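Local coordinates for nucleoplasmin-like protein (Drosophila melanogaster, PDB 1NLQ) that binds core histones and functions in the ATP-facilitated assembly of nucleosomal arrays, its N-terminal core forming pentameric rings, at residues S17-V22 with K85-L90; K35-G40 with V97-H102; N49-N54 with I62-L67. All blocks are in the same frame, centred on the assembly; numbering follows the deposited sequence.

The segments follow one another along the chain as 17-22, 35-40, 49-54, 62-67, 85-90 and 97-102, so the segments of interactions 1 and 2 alternate, while the hairpin of interaction 3 lies between the segments of both. Interactions 1 and 3 belong to the same four-stranded antiparallel sheet, where strand 86-92 lies beside strand 48-55, and Thr87 and Lys89 meet Asn54 and Glu52 through backbone bonds. Interaction 2 sits in the opposing sheet. The three centres are 11 to 13 Å apart, and Phe88 on Ile99 and Ile37 on Ala65 pack across the interior between the two sheets. Interactions 2 and 3 also face neighbouring subunits of the pentamer.

Interaction 1. Residues S17-V22 with K85-L90; sequences SVTWDV and KVTFKL
Val18 with Phe88 and Trp20 with Val86 are the two hydrogen-bonded pairs that join strands 17-20 and 86-90 in antiparallel fashion. The backbone bonds come first: Phe88 N donates to Val18 O at 2.8 Å, and Val18 N returns the bond to Phe88 O at 3.0 Å. Two residues further along the ladder, Trp20 N meets Val86 O at 2.7 Å in a nearly straight bond (173° at the hydrogen), and Val86 N reaches Trp20 O at 2.9 Å. CA-H...O contacts from Thr19 to Val86 O and from Thr87 to Val18 O add to these.

Polar side chains fill the face carrying Thr19 and Thr87. Their OG1 atoms are hydrogen-bonded 3.0 Å apart, and either may be the donor; both hydroxyls stand opposite their carbonyl carbons (chi1 -63° and -59°), which brings them together across the non-hydrogen-bonded pair. The Thr19 methyl CG2 presses on Lys85 CE at 3.4 Å, a tight carbon contact. The extended Lys85 chain runs past Asp21 with its methylenes against OD1, while NZ stays 5.0 Å from Asp21 OD1.

Apolar contact occupies the other face, where Val86 CG2 lies 4.1 Å from Trp20 CE3, at the edge of the indole and near its plane. Val86 CG1 sits over one face of the Phe88 ring, toward its rim. Leu32 of the opposing sheet touches both aromatic side chains, and Trp20 NE1 is hydrogen-bonded to Asn103.

The chemistry thus divides by face: hydroxyls and charged chains on the more exposed side, aromatic and valine groups in the sandwich interior, with Asp21 and Lys85 probably attracting each other only at a distance.

Interaction 2. Residues K35-G40 with V97-H102; sequences KQILLG and VYIHGH
A classic beta bulge marks this antiparallel pairing of strands 31-39 and 97-104 in one sheet of the nucleoplasmin beta sandwich: Lys35 and Gln36 both face His100. His100 O takes two backbone donors, Lys35 N at 2.8 Å and, tilted from the carbonyl plane, Gln36 N at 3.2 Å. Beyond the bulge the ladder is regular, with Leu38 and Tyr98 exchanging two backbone bonds.

Gln36 and His100 run side by side, and Gln36 NE2 donates to His100 ND1 at 3.0 Å. The donor lies 30° out of the imidazole plane, yet the bond stays within the amide plane. NE2 of Gln36 also binds Ile64 O of a neighbouring subunit, and His100 NE2 makes a weak bond to Pro63 O there, a pattern consistent with a proton on His100 NE2 rather than ND1. Leu38 CD2 meets the edge of the same ring at CE1, 4.1 Å away.

On the interior face Ile37 CG2 packs on Val97 CG1 at 3.5 Å. At the bulged end Lys35 CG lies 3.6 Å from CD2 at the edge of the His102 ring, and a bend at chi2 (-67°) carries the chain on so that Lys35 CE is 3.8 Å from His102 NE2; Lys35 NZ forms salt bridges with Asp78 of its own chain and Asp78 of the neighbouring subunit. At the far end, Tyr98 CE1 rests 3.6 Å from Gly40 CA.

Interaction 3. Residues N49-N54 with I62-L67; sequences NVVEVN and IPIAVL
Val53 and Ile64 form the tightest part of this contact, their side chains crossing at about a right angle with Val53 CG1 only 3.2 Å from Ile64 CG2. Val53 CG1 is wedged between its own backbone N and carbonyl carbon (chi1 68°), the rotation that brings this methyl against the isoleucine and also within 3.9 Å of Ile62 CG2. The same interior side holds Val51 beside Ala65, CB to CB at 4.1 Å, and Phe88 and Ile37 close over Ile64 from other strands.

The backbone is irregular here: Ile64 and Ala65 both face Val51, whose O accepts a firm bond from Ile64 N at 2.8 Å and a weak one from Ala65 N at 3.5 Å. Beyond the irregularity Val53 N donates to Ile62 O, approaching from above the carbonyl plane, and at the opposite end Asn49 and Leu67 exchange two backbone bonds.

The other face is looser. Val50 CG1 and Pro63 CB lie alongside at 3.7 Å, and Tyr98 of a neighbouring subunit packs on the proline. Nearby, partly exposed Glu52 stretches outward, its CG 3.7 Å from Ile62 O, and its OE2 accepts a bent hydrogen bond (130°) from Asn54 ND2 at 2.7 Å. With an alanine in place of Glu52, the Asn54 amide would probably lose this carboxylate acceptor and turn more freely, while Ile62 O would lose the methylene beside it.

The whole is a beta hairpin of strands 48-55 and 60-68 interrupted by a classic beta bulge, at the edge of a sheet of the nucleoplasmin sandwich where it meets the next subunit of the pentamer.

Interaction 1. Residues S17-V22 with K85-L90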
loop_
_atom_site.group_PDB
_atom_site.type_symbol
_atom_site.label_atom_id
_atom_site.label_comp_id
_atom_site.label_asym_id
_atom_site.label_seq_id
_atom_site.Cartn_x
_atom_site.Cartn_y
_atom_site.Cartn_z
ATOM N N SER A 17 15.686 17.602 10.501
ATOM C CA SER A 17 15.897 16.376 11.260
ATOM C C SER A 17 14.938 16.184 12.425
ATOM O O SER A 17 14.510 17.149 13.058
ATOM C CB SER A 17 17.342 16.348 11.775
ATOM O OG SER A 17 17.735 15.042 12.150
ATOM N N VAL A 18 14.593 14.927 12.685
ATOM C CA VAL A 18 13.716 14.549 13.787
ATOM C C VAL A 18 14.238 13.219 14.314
ATOM O O VAL A 18 14.566 12.316 13.538
ATOM C CB VAL A 18 12.245 14.385 13.338
ATOM C CG1 VAL A 18 11.385 13.979 14.521
ATOM C CG2 VAL A 18 11.722 15.690 12.756
ATOM N N THR A 19 14.354 13.114 15.632
ATOM C CA THR A 19 14.845 11.900 16.251
ATOM C C THR A 19 13.793 11.270 17.147
ATOM O O THR A 19 13.088 11.961 17.883
ATOM C CB THR A 19 16.111 12.171 17.103
ATOM O OG1 THR A 19 17.169 12.650 16.265
ATOM C CG2 THR A 19 16.561 10.896 17.800
ATOM N N TRP A 20 13.680 9.952 17.059
ATOM C CA TRP A 20 12.750 9.202 17.889
ATOM C C TRP A 20 13.624 8.423 18.862
ATOM O O TRP A 20 14.490 7.651 18.454
ATOM C CB TRP A 20 11.921 8.219 17.056
ATOM C CG TRP A 20 10.988 7.377 17.897
ATOM C CD1 TRP A 20 9.872 7.805 18.563
ATOM C CD2 TRP A 20 11.097 5.972 18.161
ATOM N NE1 TRP A 20 9.276 6.751 19.222
ATOM C CE2 TRP A 20 10.008 5.616 18.991
ATOM C CE3 TRP A 20 12.004 4.977 17.772
ATOM C CZ2 TRP A 20 9.805 4.306 19.442
ATOM C CZ3 TRP A 20 11.801 3.669 18.222
ATOM C CH2 TRP A 20 10.705 3.349 19.050
ATOM N N ASP A 21 13.412 8.636 20.148
ATOM C CA ASP A 21 14.205 7.927 21.137
ATOM C C ASP A 21 13.480 7.889 22.459
ATOM O O ASP A 21 14.033 8.279 23.494
ATOM C CB ASP A 21 15.560 8.596 21.314
ATOM C CG ASP A 21 16.506 7.763 22.145
ATOM O OD1 ASP A 21 17.666 8.185 22.305
ATOM O OD2 ASP A 21 16.091 6.687 22.635
ATOM N N VAL A 22 12.246 7.393 22.400
ATOM C CA VAL A 22 11.362 7.261 23.547
ATOM C C VAL A 22 11.990 6.653 24.797
ATOM O O VAL A 22 12.110 5.429 24.914
ATOM C CB VAL A 22 10.123 6.413 23.172
ATOM C CG1 VAL A 22 9.263 6.146 24.398
ATOM C CG2 VAL A 22 9.325 7.128 22.109
ATOM N N LYS A 85 17.280 4.093 18.693
ATOM C CA LYS A 85 17.189 5.520 18.456
ATOM C C LYS A 85 17.148 5.701 16.945
ATOM O O LYS A 85 18.061 5.264 16.234
ATOM C CB LYS A 85 18.413 6.237 19.031
ATOM C CG LYS A 85 18.345 7.735 18.882
ATOM C CD LYS A 85 19.603 8.402 19.370
ATOM C CE LYS A 85 19.549 9.902 19.118
ATOM N NZ LYS A 85 20.887 10.531 19.254
ATOM N N VAL A 86 16.093 6.340 16.451
ATOM C CA VAL A 86 15.965 6.541 15.015
ATOM C C VAL A 86 15.917 8.007 14.618
ATOM O O VAL A 86 15.139 8.778 15.163
ATOM C CB VAL A 86 14.694 5.859 14.482
ATOM C CG1 VAL A 86 14.570 6.088 12.989
ATOM C CG2 VAL A 86 14.737 4.379 14.788
ATOM N N THR A 87 16.750 8.392 13.658
ATOM C CA THR A 87 16.742 9.777 13.211
ATOM C C THR A 87 16.381 9.868 11.731
ATOM O O THR A 87 16.981 9.186 10.906
ATOM C CB THR A 87 18.110 10.437 13.405
ATOM O OG1 THR A 87 18.484 10.386 14.791
ATOM C CG2 THR A 87 18.043 11.888 12.969
ATOM N N PHE A 88 15.395 10.704 11.408
ATOM C CA PHE A 88 14.960 10.898 10.024
ATOM C C PHE A 88 15.502 12.238 9.570
ATOM O O PHE A 88 15.368 13.233 10.284
ATOM C CB PHE A 88 13.432 10.938 9.917
ATOM C CG PHE A 88 12.754 9.699 10.409
ATOM C CD1 PHE A 88 12.131 9.687 11.648
ATOM C CD2 PHE A 88 12.732 8.542 9.633
ATOM C CE1 PHE A 88 11.496 8.553 12.116
ATOM C CE2 PHE A 88 12.098 7.395 10.087
ATOM C CZ PHE A 88 11.476 7.397 11.335
ATOM N N LYS A 89 16.119 12.277 8.398
ATOM C CA LYS A 89 16.665 13.537 7.916
ATOM C C LYS A 89 16.322 13.811 6.467
ATOM O O LYS A 89 16.382 12.917 5.633
ATOM C CB LYS A 89 18.182 13.569 8.076
ATOM C CG LYS A 89 18.749 14.921 7.699
ATOM C CD LYS A 89 20.213 15.069 8.032
ATOM C CE LYS A 89 20.690 16.441 7.577
ATOM N NZ LYS A 89 22.137 16.662 7.797
ATOM N N LEU A 90 15.963 15.059 6.177
ATOM C CA LEU A 90 15.640 15.465 4.816
ATOM C C LEU A 90 16.980 15.824 4.180
ATOM O O LEU A 90 17.465 16.944 4.327
ATOM C CB LEU A 90 14.708 16.676 4.840
ATOM C CG LEU A 90 14.136 17.139 3.497
ATOM C CD1 LEU A 90 13.280 16.036 2.877
ATOM C CD2 LEU A 90 13.289 18.388 3.730
#

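Interaction 2. Residues K35-G40 with V97-H102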
loop_
_atom_site.group_PDB
_atom_site.type_symbol
_atom_site.label_atom_id
_atom_site.label_comp_id
_atom_site.label_asym_id
_atom_site.label_seq_id
_atom_site.Cartn_x
_atom_site.Cartn_y
_atom_site.Cartn_z
ATOM N N LYS A 35 4.230 4.309 8.721
ATOM C CA LYS A 35 3.220 3.930 7.744
ATOM C C LYS A 35 3.199 4.732 6.462
ATOM O O LYS A 35 2.981 4.177 5.392
ATOM C CB LYS A 35 1.831 4.009 8.380
ATOM C CG LYS A 35 1.575 2.996 9.482
ATOM C CD LYS A 35 1.558 1.594 8.913
ATOM C CE LYS A 35 1.036 0.573 9.913
ATOM N NZ LYS A 35 0.882 -0.768 9.277
ATOM N N GLN A 36 3.409 6.034 6.575
ATOM C CA GLN A 36 3.350 6.906 5.413
ATOM C C GLN A 36 4.295 8.099 5.504
ATOM O O GLN A 36 4.520 8.653 6.578
ATOM C CB GLN A 36 1.893 7.388 5.240
ATOM C CG GLN A 36 1.664 8.459 4.186
ATOM C CD GLN A 36 0.207 8.920 4.118
ATOM O OE1 GLN A 36 -0.558 8.470 3.269
ATOM N NE2 GLN A 36 -0.179 9.815 5.023
ATOM N N ILE A 37 4.877 8.457 4.363
ATOM C CA ILE A 37 5.761 9.613 4.260
ATOM C C ILE A 37 5.149 10.359 3.090
ATOM O O ILE A 37 5.127 9.869 1.962
ATOM C CB ILE A 37 7.224 9.210 3.988
ATOM C CG1 ILE A 37 7.738 8.379 5.169
ATOM C CG2 ILE A 37 8.087 10.459 3.849
ATOM C CD1 ILE A 37 9.195 7.947 5.071
ATOM N N LEU A 38 4.645 11.548 3.390
ATOM C CA LEU A 38 3.914 12.363 2.439
ATOM C C LEU A 38 4.547 13.709 2.126
ATOM O O LEU A 38 5.020 14.400 3.028
ATOM C CB LEU A 38 2.511 12.560 3.019
ATOM C CG LEU A 38 1.440 13.419 2.354
ATOM C CD1 LEU A 38 0.997 12.812 1.028
ATOM C CD2 LEU A 38 0.264 13.510 3.317
ATOM N N LEU A 39 4.543 14.071 0.843
ATOM C CA LEU A 39 5.111 15.334 0.391
ATOM C C LEU A 39 4.059 16.446 0.469
ATOM O O LEU A 39 2.950 16.297 -0.030
ATOM C CB LEU A 39 5.607 15.190 -1.048
ATOM C CG LEU A 39 6.309 16.417 -1.650
ATOM C CD1 LEU A 39 7.621 16.670 -0.924
ATOM C CD2 LEU A 39 6.565 16.178 -3.133
ATOM N N GLY A 40 4.419 17.560 1.097
ATOM C CA GLY A 40 3.484 18.669 1.226
ATOM C C GLY A 40 3.073 19.299 -0.091
ATOM O O GLY A 40 3.834 19.299 -1.059
ATOM N N VAL A 97 7.832 17.644 4.344
ATOM C CA VAL A 97 7.572 16.219 4.236
ATOM C C VAL A 97 7.018 15.774 5.589
ATOM O O VAL A 97 7.553 16.136 6.640
ATOM C CB VAL A 97 8.856 15.424 3.916
ATOM C CG1 VAL A 97 8.561 13.926 3.929
ATOM C CG2 VAL A 97 9.384 15.839 2.556
ATOM N N TYR A 98 5.936 15.007 5.565
ATOM C CA TYR A 98 5.324 14.539 6.795
ATOM C C TYR A 98 5.566 13.040 6.978
ATOM O O TYR A 98 5.456 12.265 6.031
ATOM C CB TYR A 98 3.817 14.822 6.771
ATOM C CG TYR A 98 3.459 16.188 6.232
ATOM C CD1 TYR A 98 2.824 16.326 4.995
ATOM C CD2 TYR A 98 3.757 17.348 6.954
ATOM C CE1 TYR A 98 2.492 17.581 4.493
ATOM C CE2 TYR A 98 3.427 18.608 6.450
ATOM C CZ TYR A 98 2.800 18.712 5.225
ATOM O OH TYR A 98 2.492 19.961 4.724
ATOM N N ILE A 99 5.902 12.642 8.199
ATOM C CA ILE A 99 6.138 11.232 8.501
ATOM C C ILE A 99 5.049 10.785 9.471
ATOM O O ILE A 99 4.890 11.376 10.545
ATOM C CB ILE A 99 7.531 11.026 9.140
ATOM C CG1 ILE A 99 8.618 11.481 8.162
ATOM C CG2 ILE A 99 7.737 9.562 9.485
ATOM C CD1 ILE A 99 10.027 11.454 8.738
ATOM N N HIS A 100 4.290 9.761 9.086
ATOM C CA HIS A 100 3.198 9.251 9.912
ATOM C C HIS A 100 3.379 7.794 10.317
ATOM O O HIS A 100 3.890 6.981 9.549
ATOM C CB HIS A 100 1.868 9.364 9.166
ATOM C CG HIS A 100 1.593 10.724 8.608
ATOM N ND1 HIS A 100 1.399 10.945 7.262
ATOM C CD2 HIS A 100 1.456 11.930 9.211
ATOM C CE1 HIS A 100 1.157 12.228 7.059
ATOM N NE2 HIS A 100 1.186 12.847 8.225
ATOM N N GLY A 101 2.927 7.460 11.519
ATOM C CA GLY A 101 3.060 6.087 11.965
ATOM C C GLY A 101 2.457 5.800 13.325
ATOM O O GLY A 101 1.618 6.553 13.830
ATOM N N HIS A 102 2.885 4.673 13.888
ATOM C CA HIS A 102 2.430 4.201 15.191
ATOM C C HIS A 102 3.594 4.248 16.155
ATOM O O HIS A 102 4.662 3.721 15.853
ATOM C CB HIS A 102 1.951 2.752 15.107
ATOM C CG HIS A 102 0.756 2.552 14.231
ATOM N ND1 HIS A 102 -0.384 1.911 14.669
ATOM C CD2 HIS A 102 0.518 2.906 12.945
ATOM C CE1 HIS A 102 -1.272 1.881 13.691
ATOM N NE2 HIS A 102 -0.751 2.478 12.634
#

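Interaction 3. Residues N49-N54 with I62-L67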
loop_
_atom_site.group_PDB
_atom_site.type_symbol
_atom_site.label_atom_id
_atom_site.label_comp_id
_atom_site.label_asym_id
_atom_site.label_seq_id
_atom_site.Cartn_x
_atom_site.Cartn_y
_atom_site.Cartn_z
ATOM N N ASN A 49 12.696 15.105 -3.111
ATOM C CA ASN A 49 12.733 15.245 -1.665
ATOM C C ASN A 49 13.058 13.857 -1.158
ATOM O O ASN A 49 12.315 12.912 -1.408
ATOM C CB ASN A 49 11.383 15.722 -1.135
ATOM C CG ASN A 49 11.269 17.234 -1.127
ATOM O OD1 ASN A 49 11.422 17.871 -0.085
ATOM N ND2 ASN A 49 11.018 17.814 -2.292
ATOM N N VAL A 50 14.176 13.739 -0.454
ATOM C CA VAL A 50 14.628 12.452 0.047
ATOM C C VAL A 50 14.791 12.443 1.555
ATOM O O VAL A 50 15.454 13.312 2.121
ATOM C CB VAL A 50 15.983 12.069 -0.606
ATOM C CG1 VAL A 50 16.453 10.709 -0.109
ATOM C CG2 VAL A 50 15.828 12.068 -2.117
ATOM N N VAL A 51 14.172 11.458 2.196
ATOM C CA VAL A 51 14.252 11.298 3.640
ATOM C C VAL A 51 15.147 10.100 3.908
ATOM O O VAL A 51 14.957 9.034 3.336
ATOM C CB VAL A 51 12.869 11.032 4.269
ATOM C CG1 VAL A 51 13.005 10.802 5.767
ATOM C CG2 VAL A 51 11.940 12.202 3.998
ATOM N N GLU A 52 16.137 10.287 4.764
ATOM C CA GLU A 52 17.058 9.216 5.097
ATOM C C GLU A 52 16.833 8.816 6.541
ATOM O O GLU A 52 16.651 9.675 7.403
ATOM C CB GLU A 52 18.492 9.700 4.928
ATOM C CG GLU A 52 19.529 8.680 5.342
ATOM C CD GLU A 52 20.864 9.321 5.620
ATOM O OE1 GLU A 52 21.527 9.782 4.669
ATOM O OE2 GLU A 52 21.238 9.369 6.808
ATOM N N VAL A 53 16.830 7.517 6.811
ATOM C CA VAL A 53 16.640 7.053 8.173
ATOM C C VAL A 53 17.996 6.609 8.711
ATOM O O VAL A 53 18.812 6.050 7.981
ATOM C CB VAL A 53 15.613 5.878 8.252
ATOM C CG1 VAL A 53 16.166 4.632 7.593
ATOM C CG2 VAL A 53 15.277 5.584 9.705
ATOM N N ASN A 54 18.237 6.895 9.988
ATOM C CA ASN A 54 19.493 6.533 10.628
ATOM C C ASN A 54 19.266 5.807 11.941
ATOM O O ASN A 54 18.511 6.265 12.791
ATOM C CB ASN A 54 20.334 7.776 10.923
ATOM C CG ASN A 54 20.737 8.518 9.675
ATOM O OD1 ASN A 54 19.984 9.352 9.153
ATOM N ND2 ASN A 54 21.926 8.210 9.170
ATOM N N ILE A 62 20.107 4.909 5.309
ATOM C CA ILE A 62 19.589 4.667 3.973
ATOM C C ILE A 62 18.311 5.468 3.735
ATOM O O ILE A 62 17.520 5.659 4.654
ATOM C CB ILE A 62 19.272 3.161 3.812
ATOM C CG1 ILE A 62 18.900 2.835 2.364
ATOM C CG2 ILE A 62 18.120 2.781 4.739
ATOM C CD1 ILE A 62 18.729 1.330 2.109
ATOM N N PRO A 63 18.110 5.966 2.502
ATOM C CA PRO A 63 16.896 6.737 2.200
ATOM C C PRO A 63 15.674 5.816 2.327
ATOM O O PRO A 63 15.721 4.666 1.883
ATOM C CB PRO A 63 17.122 7.179 0.753
ATOM C CG PRO A 63 18.621 7.288 0.657
ATOM C CD PRO A 63 19.074 6.044 1.390
ATOM N N ILE A 64 14.595 6.302 2.942
ATOM C CA ILE A 64 13.393 5.485 3.075
ATOM C C ILE A 64 12.240 6.087 2.296
ATOM O O ILE A 64 11.146 5.521 2.231
ATOM C CB ILE A 64 12.964 5.282 4.547
ATOM C CG1 ILE A 64 12.769 6.626 5.252
ATOM C CG2 ILE A 64 13.976 4.396 5.250
ATOM C CD1 ILE A 64 12.155 6.456 6.640
ATOM N N ALA A 65 12.500 7.238 1.694
ATOM C CA ALA A 65 11.499 7.921 0.891
ATOM C C ALA A 65 12.149 8.809 -0.168
ATOM O O ALA A 65 13.093 9.539 0.117
ATOM C CB ALA A 65 10.591 8.772 1.796
ATOM N N VAL A 66 11.656 8.710 -1.395
ATOM C CA VAL A 66 12.111 9.548 -2.498
ATOM C C VAL A 66 10.791 10.050 -3.065
ATOM O O VAL A 66 10.018 9.268 -3.620
ATOM C CB VAL A 66 12.864 8.752 -3.584
ATOM C CG1 VAL A 66 13.168 9.672 -4.784
ATOM C CG2 VAL A 66 14.161 8.210 -3.019
ATOM N N LEU A 67 10.524 11.341 -2.894
ATOM C CA LEU A 67 9.280 11.945 -3.356
ATOM C C LEU A 67 9.557 13.089 -4.327
ATOM O O LEU A 67 10.638 13.675 -4.325
ATOM C CB LEU A 67 8.493 12.491 -2.163
ATOM C CG LEU A 67 8.255 11.543 -0.980
ATOM C CD1 LEU A 67 7.734 12.330 0.204
ATOM C CD2 LEU A 67 7.285 10.445 -1.376
#